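Local coordinates for metallo-beta-lactamase family protein (Staphylococcus aureus, PDB 3R2U) that probably carries out iron-dependent chemistry on a metallo-beta-lactamase scaffold that also bears a rhodanese-like domain, with a substrate that is not established, at residues W331-D336 against H353-I358; I339-D344 against S349-T354. All blocks are in the same frame, centred on the assembly; numbering follows the deposited sequence.

Following the chain from its N terminus, the loop at 331-336 comes after helix 325-329 and leads into strand 339-342; helix 345-356 follows, and the chain continues beyond it to I358. Contact 1 closes the longer span, from 331-336 to 353-358. Contact 2 closes a shorter one, between 339-344 and 349-354, and falls within the first, so the two nest and share H353 and T354. Both use helix 345-356: contact 2 sets its middle on the strand, and contact 1 sets its C-terminal end on the loop that precedes that strand. L333 of contact 1 also packs on I339, linking the two about 11 Å apart, centre to centre.

Contact 1 of 2, residues W331-D336 against H353-I358; sequences WYLNYD and HTLQLI
L333 and L355 are 9.4 Å apart at their CA atoms and Y335 and I358 10.1 Å, so the irregular loop 331-336 passes the C-terminal end of helix 345-356 at a spacing bridged by side chains. One of these, Y335, makes a hydrogen bond, giving its phenol proton to the backbone carbonyl of I358: OH to O is 2.8 Å. The acceptor lies at the edge of the Y335 ring and in its plane, on the CE2 side, as the 3.3 Å between CE2 and I358 O confirms. Seen from the carbonyl, the donor makes a C=O...OH angle of 147° and is tilted 18° from the carbonyl plane. This bond gives the I358 carbonyl, at the C-terminal side of the helix, a partner and fixes the rotation of the phenol hydroxyl.

Van der Waals contacts complete the interface. I358 meets L333 tip to tip, CD1 against CD2 at 3.8 Å, and the same I358 CD1 lies 3.6 Å from Y335 OH, so one methyl is touched by both loop residues. The L333 side chain extends toward the helix because CG is anti to the backbone N (chi1 -167°). Its CD2 also touches L355 CD2, at 4.2 Å, where the two leucines cross obliquely.

Within the loop, N334 OD1 accepts from D336 N in an Asx turn, which shapes the chain around Y335. Helix 269-279 covers this corner, with H269, Q272 and I276 against Y335 and M273 against I358, while helix 325-329 brings F325 onto L355 and I326 onto I358. R57 NH1 donates to Q356 O, and L357 and A86 pair through their backbones, tying this end of the helix to the metallo-beta-lactamase region; the contact thus lies between that region and the parallel sheet containing strand 339-342.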
# COMPACT_ATOMS: atom_id res chain seq x y z
N TRP A 331 -5.94 12.19 27.33
CA TRP A 331 -6.06 13.29 28.25
C TRP A 331 -6.84 14.47 27.71
O TRP A 331 -7.29 15.30 28.50
CB TRP A 331 -4.68 13.76 28.71
CG TRP A 331 -3.96 12.75 29.54
CD1 TRP A 331 -2.97 11.89 29.14
CD2 TRP A 331 -4.20 12.46 30.92
NE1 TRP A 331 -2.57 11.09 30.19
CE2 TRP A 331 -3.31 11.43 31.30
CE3 TRP A 331 -5.07 12.99 31.88
CZ2 TRP A 331 -3.28 10.91 32.59
CZ3 TRP A 331 -5.04 12.48 33.17
CH2 TRP A 331 -4.15 11.45 33.51
N TYR A 332 -7.02 14.56 26.38
CA TYR A 332 -7.70 15.70 25.76
C TYR A 332 -8.94 15.37 24.94
O TYR A 332 -9.74 16.26 24.70
CB TYR A 332 -6.74 16.43 24.81
CG TYR A 332 -5.51 16.94 25.49
CD1 TYR A 332 -4.34 16.19 25.49
CD2 TYR A 332 -5.51 18.17 26.14
CE1 TYR A 332 -3.20 16.65 26.13
CE2 TYR A 332 -4.38 18.63 26.79
CZ TYR A 332 -3.23 17.86 26.78
OH TYR A 332 -2.10 18.30 27.40
N LEU A 333 -9.11 14.11 24.54
CA LEU A 333 -10.23 13.75 23.68
C LEU A 333 -11.53 13.98 24.40
O LEU A 333 -11.70 13.52 25.51
CB LEU A 333 -10.14 12.27 23.23
CG LEU A 333 -11.07 11.84 22.08
CD1 LEU A 333 -10.76 12.59 20.81
CD2 LEU A 333 -10.98 10.36 21.83
N ASN A 334 -12.43 14.73 23.79
CA ASN A 334 -13.76 14.94 24.35
C ASN A 334 -14.76 14.15 23.46
O ASN A 334 -15.03 14.54 22.31
CB ASN A 334 -14.08 16.43 24.40
CG ASN A 334 -15.36 16.72 25.12
OD1 ASN A 334 -16.27 15.90 25.17
ND2 ASN A 334 -15.44 17.91 25.69
N TYR A 335 -15.28 13.03 24.00
CA TYR A 335 -16.19 12.17 23.24
C TYR A 335 -17.51 12.82 22.87
O TYR A 335 -18.21 12.34 21.99
CB TYR A 335 -16.47 10.86 24.00
CG TYR A 335 -15.33 9.89 23.97
CD1 TYR A 335 -14.21 10.06 24.77
CD2 TYR A 335 -15.36 8.77 23.13
CE1 TYR A 335 -13.17 9.18 24.75
CE2 TYR A 335 -14.32 7.86 23.12
CZ TYR A 335 -13.23 8.08 23.94
OH TYR A 335 -12.16 7.22 23.95
N ASP A 336 -17.85 13.92 23.53
CA ASP A 336 -19.10 14.62 23.29
C ASP A 336 -18.99 15.69 22.21
O ASP A 336 -19.97 16.40 21.94
CB ASP A 336 -19.58 15.27 24.60
CG ASP A 336 -19.74 14.26 25.75
OD1 ASP A 336 -20.09 13.11 25.49
OD2 ASP A 336 -19.54 14.62 26.92
N HIS A 353 -8.65 6.32 12.05
CA HIS A 353 -8.85 4.89 12.30
C HIS A 353 -8.41 4.51 13.74
O HIS A 353 -9.13 3.82 14.45
CB HIS A 353 -8.09 4.06 11.25
CG HIS A 353 -8.09 2.61 11.54
ND1 HIS A 353 -9.17 1.80 11.27
CD2 HIS A 353 -7.18 1.82 12.16
CE1 HIS A 353 -8.91 0.57 11.67
NE2 HIS A 353 -7.71 0.55 12.21
N THR A 354 -7.25 4.99 14.17
CA THR A 354 -6.77 4.71 15.53
C THR A 354 -7.78 5.22 16.57
O THR A 354 -8.07 4.52 17.53
CB THR A 354 -5.35 5.26 15.75
OG1 THR A 354 -4.47 4.64 14.81
CG2 THR A 354 -4.83 4.94 17.17
N LEU A 355 -8.35 6.40 16.35
CA LEU A 355 -9.36 6.93 17.28
C LEU A 355 -10.61 6.05 17.34
O LEU A 355 -11.23 5.93 18.41
CB LEU A 355 -9.70 8.37 16.96
CG LEU A 355 -8.55 9.33 17.31
CD1 LEU A 355 -8.85 10.76 16.81
CD2 LEU A 355 -8.26 9.34 18.81
N GLN A 356 -10.98 5.44 16.21
CA GLN A 356 -12.12 4.54 16.23
C GLN A 356 -11.79 3.32 17.11
O GLN A 356 -12.70 2.68 17.65
CB GLN A 356 -12.51 4.08 14.83
CG GLN A 356 -12.91 5.22 13.90
CD GLN A 356 -13.58 4.70 12.65
OE1 GLN A 356 -12.95 4.53 11.62
NE2 GLN A 356 -14.85 4.38 12.75
N LEU A 357 -10.52 2.99 17.25
CA LEU A 357 -10.14 1.88 18.10
C LEU A 357 -10.36 2.20 19.59
O LEU A 357 -10.40 1.29 20.42
CB LEU A 357 -8.73 1.39 17.80
CG LEU A 357 -8.54 0.92 16.36
CD1 LEU A 357 -7.19 0.26 16.20
CD2 LEU A 357 -9.67 -0.03 15.88
N ILE A 358 -10.51 3.47 19.93
CA ILE A 358 -10.91 3.84 21.30
C ILE A 358 -12.34 4.38 21.31
O ILE A 358 -12.75 5.13 22.18
CB ILE A 358 -9.91 4.79 22.04
CG1 ILE A 358 -9.71 6.10 21.30
CG2 ILE A 358 -8.57 4.10 22.22
CD1 ILE A 358 -9.02 7.16 22.17

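Contact 2 of 2, residues I339-D344 against S349-T354; sequences INLIGD and SKATHT
No ring, amide or carboxylate takes part where L341 meets A351 and T352, so there is no face or edge to assign between the two segments. The residues with flat groups lie around the contact instead: the side chain of F300, on the neighbouring strand 298-301, touches L341, and that of F325, on helix 325-329, touches A351. The N340 amide has its partners elsewhere in the chain, with OD1 bonded to R297 and ND2 to N294.

Strand and helix come closest at L341 and A351, whose CA atoms are 8.5 Å apart. L341 points toward the helix, and its CG lies anti to the carbonyl carbon, with a further anti step (chi1 -61°, chi2 178°) that sends CD1 outward as the leading methyl. CD1 reaches A351 CB at 4.1 Å and T352 OG1 at 3.8 Å, bridging two consecutive helix residues; the L341 and T352 side chains run at a slant to each other. CD2 stays back, 5.4 Å from A351 CB, so one branch does the touching.

T352 OG1 offers L341 a van der Waals surface rather than a polar partner, since its hydrogen bond goes to V348 O one turn earlier in the helix. At the start of that helix D344 is the N-cap, with OD2 accepting from L347 N.

Strand 339-342, helix 345-356 and strand 363-367 form a beta-alpha-beta unit, and this contact seats its helix on its first strand, while I363 of the second strand also meets L341. Chemically, with no hydrogen bond across and 99 Å² buried, the segments meet through van der Waals contact, L341 CD1 against a methyl and a hydroxyl oxygen; T352 OG1 and D344 OD2 are satisfied within the helix and its cap, N340 outside them.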
# COMPACT_ATOMS: atom_id res chain seq x y z
N ILE A 339 -14.39 16.76 16.37
CA ILE A 339 -13.02 17.26 16.42
C ILE A 339 -12.39 17.37 15.04
O ILE A 339 -12.72 16.59 14.15
CB ILE A 339 -12.23 16.26 17.29
CG1 ILE A 339 -12.69 16.40 18.74
CG2 ILE A 339 -10.73 16.40 17.14
CD1 ILE A 339 -12.33 15.25 19.64
N ASN A 340 -11.53 18.37 14.85
CA ASN A 340 -10.74 18.49 13.62
C ASN A 340 -9.31 18.01 13.87
O ASN A 340 -8.79 18.09 14.99
CB ASN A 340 -10.63 19.94 13.14
CG ASN A 340 -11.92 20.47 12.55
OD1 ASN A 340 -12.81 19.73 12.16
ND2 ASN A 340 -11.99 21.78 12.43
N LEU A 341 -8.68 17.52 12.81
CA LEU A 341 -7.31 17.11 12.85
C LEU A 341 -6.51 17.93 11.85
O LEU A 341 -7.04 18.36 10.82
CB LEU A 341 -7.18 15.63 12.50
CG LEU A 341 -7.87 14.65 13.40
CD1 LEU A 341 -7.70 13.20 12.88
CD2 LEU A 341 -7.36 14.84 14.88
N ILE A 342 -5.25 18.19 12.18
CA ILE A 342 -4.34 18.91 11.31
C ILE A 342 -3.28 17.94 10.80
O ILE A 342 -2.58 17.27 11.58
CB ILE A 342 -3.70 20.14 11.98
CG1 ILE A 342 -4.78 21.20 12.24
CG2 ILE A 342 -2.57 20.72 11.08
CD1 ILE A 342 -4.30 22.39 12.93
N GLY A 343 -3.17 17.85 9.49
CA GLY A 343 -2.17 16.99 8.86
C GLY A 343 -2.54 16.75 7.42
O GLY A 343 -3.55 17.27 6.93
N ASP A 344 -1.72 15.97 6.71
CA ASP A 344 -2.04 15.63 5.33
C ASP A 344 -3.12 14.54 5.32
O ASP A 344 -3.29 13.80 6.29
CB ASP A 344 -0.78 15.22 4.55
CG ASP A 344 -0.16 13.94 5.07
OD1 ASP A 344 0.88 14.03 5.75
OD2 ASP A 344 -0.73 12.85 4.83
N SER A 349 -6.16 10.13 7.95
CA SER A 349 -6.95 8.91 7.85
C SER A 349 -6.43 7.83 8.82
O SER A 349 -7.22 7.10 9.39
CB SER A 349 -6.99 8.39 6.40
OG SER A 349 -5.73 7.84 6.07
N LYS A 350 -5.11 7.74 9.00
CA LYS A 350 -4.55 6.78 9.95
C LYS A 350 -4.96 7.13 11.37
O LYS A 350 -5.35 6.26 12.15
CB LYS A 350 -3.03 6.72 9.84
CG LYS A 350 -2.54 6.12 8.52
CD LYS A 350 -1.01 5.91 8.51
CE LYS A 350 -0.26 7.24 8.52
NZ LYS A 350 1.23 7.07 8.40
N ALA A 351 -4.83 8.41 11.72
CA ALA A 351 -5.20 8.85 13.07
C ALA A 351 -6.68 8.61 13.33
O ALA A 351 -7.06 8.24 14.43
CB ALA A 351 -4.85 10.32 13.32
N THR A 352 -7.50 8.88 12.31
CA THR A 352 -8.95 8.69 12.41
C THR A 352 -9.29 7.24 12.75
O THR A 352 -10.08 6.97 13.64
CB THR A 352 -9.64 9.11 11.08
OG1 THR A 352 -9.48 10.53 10.87
CG2 THR A 352 -11.11 8.76 11.09
N HIS A 353 -8.65 6.32 12.05
CA HIS A 353 -8.85 4.89 12.30
C HIS A 353 -8.41 4.51 13.74
O HIS A 353 -9.13 3.82 14.45
CB HIS A 353 -8.09 4.06 11.25
CG HIS A 353 -8.09 2.61 11.54
ND1 HIS A 353 -9.17 1.80 11.27
CD2 HIS A 353 -7.18 1.82 12.16
CE1 HIS A 353 -8.91 0.57 11.67
NE2 HIS A 353 -7.71 0.55 12.21
N THR A 354 -7.25 4.99 14.17
CA THR A 354 -6.77 4.71 15.53
C THR A 354 -7.78 5.22 16.57
O THR A 354 -8.07 4.52 17.53
CB THR A 354 -5.35 5.26 15.75
OG1 THR A 354 -4.47 4.64 14.81
CG2 THR A 354 -4.83 4.94 17.17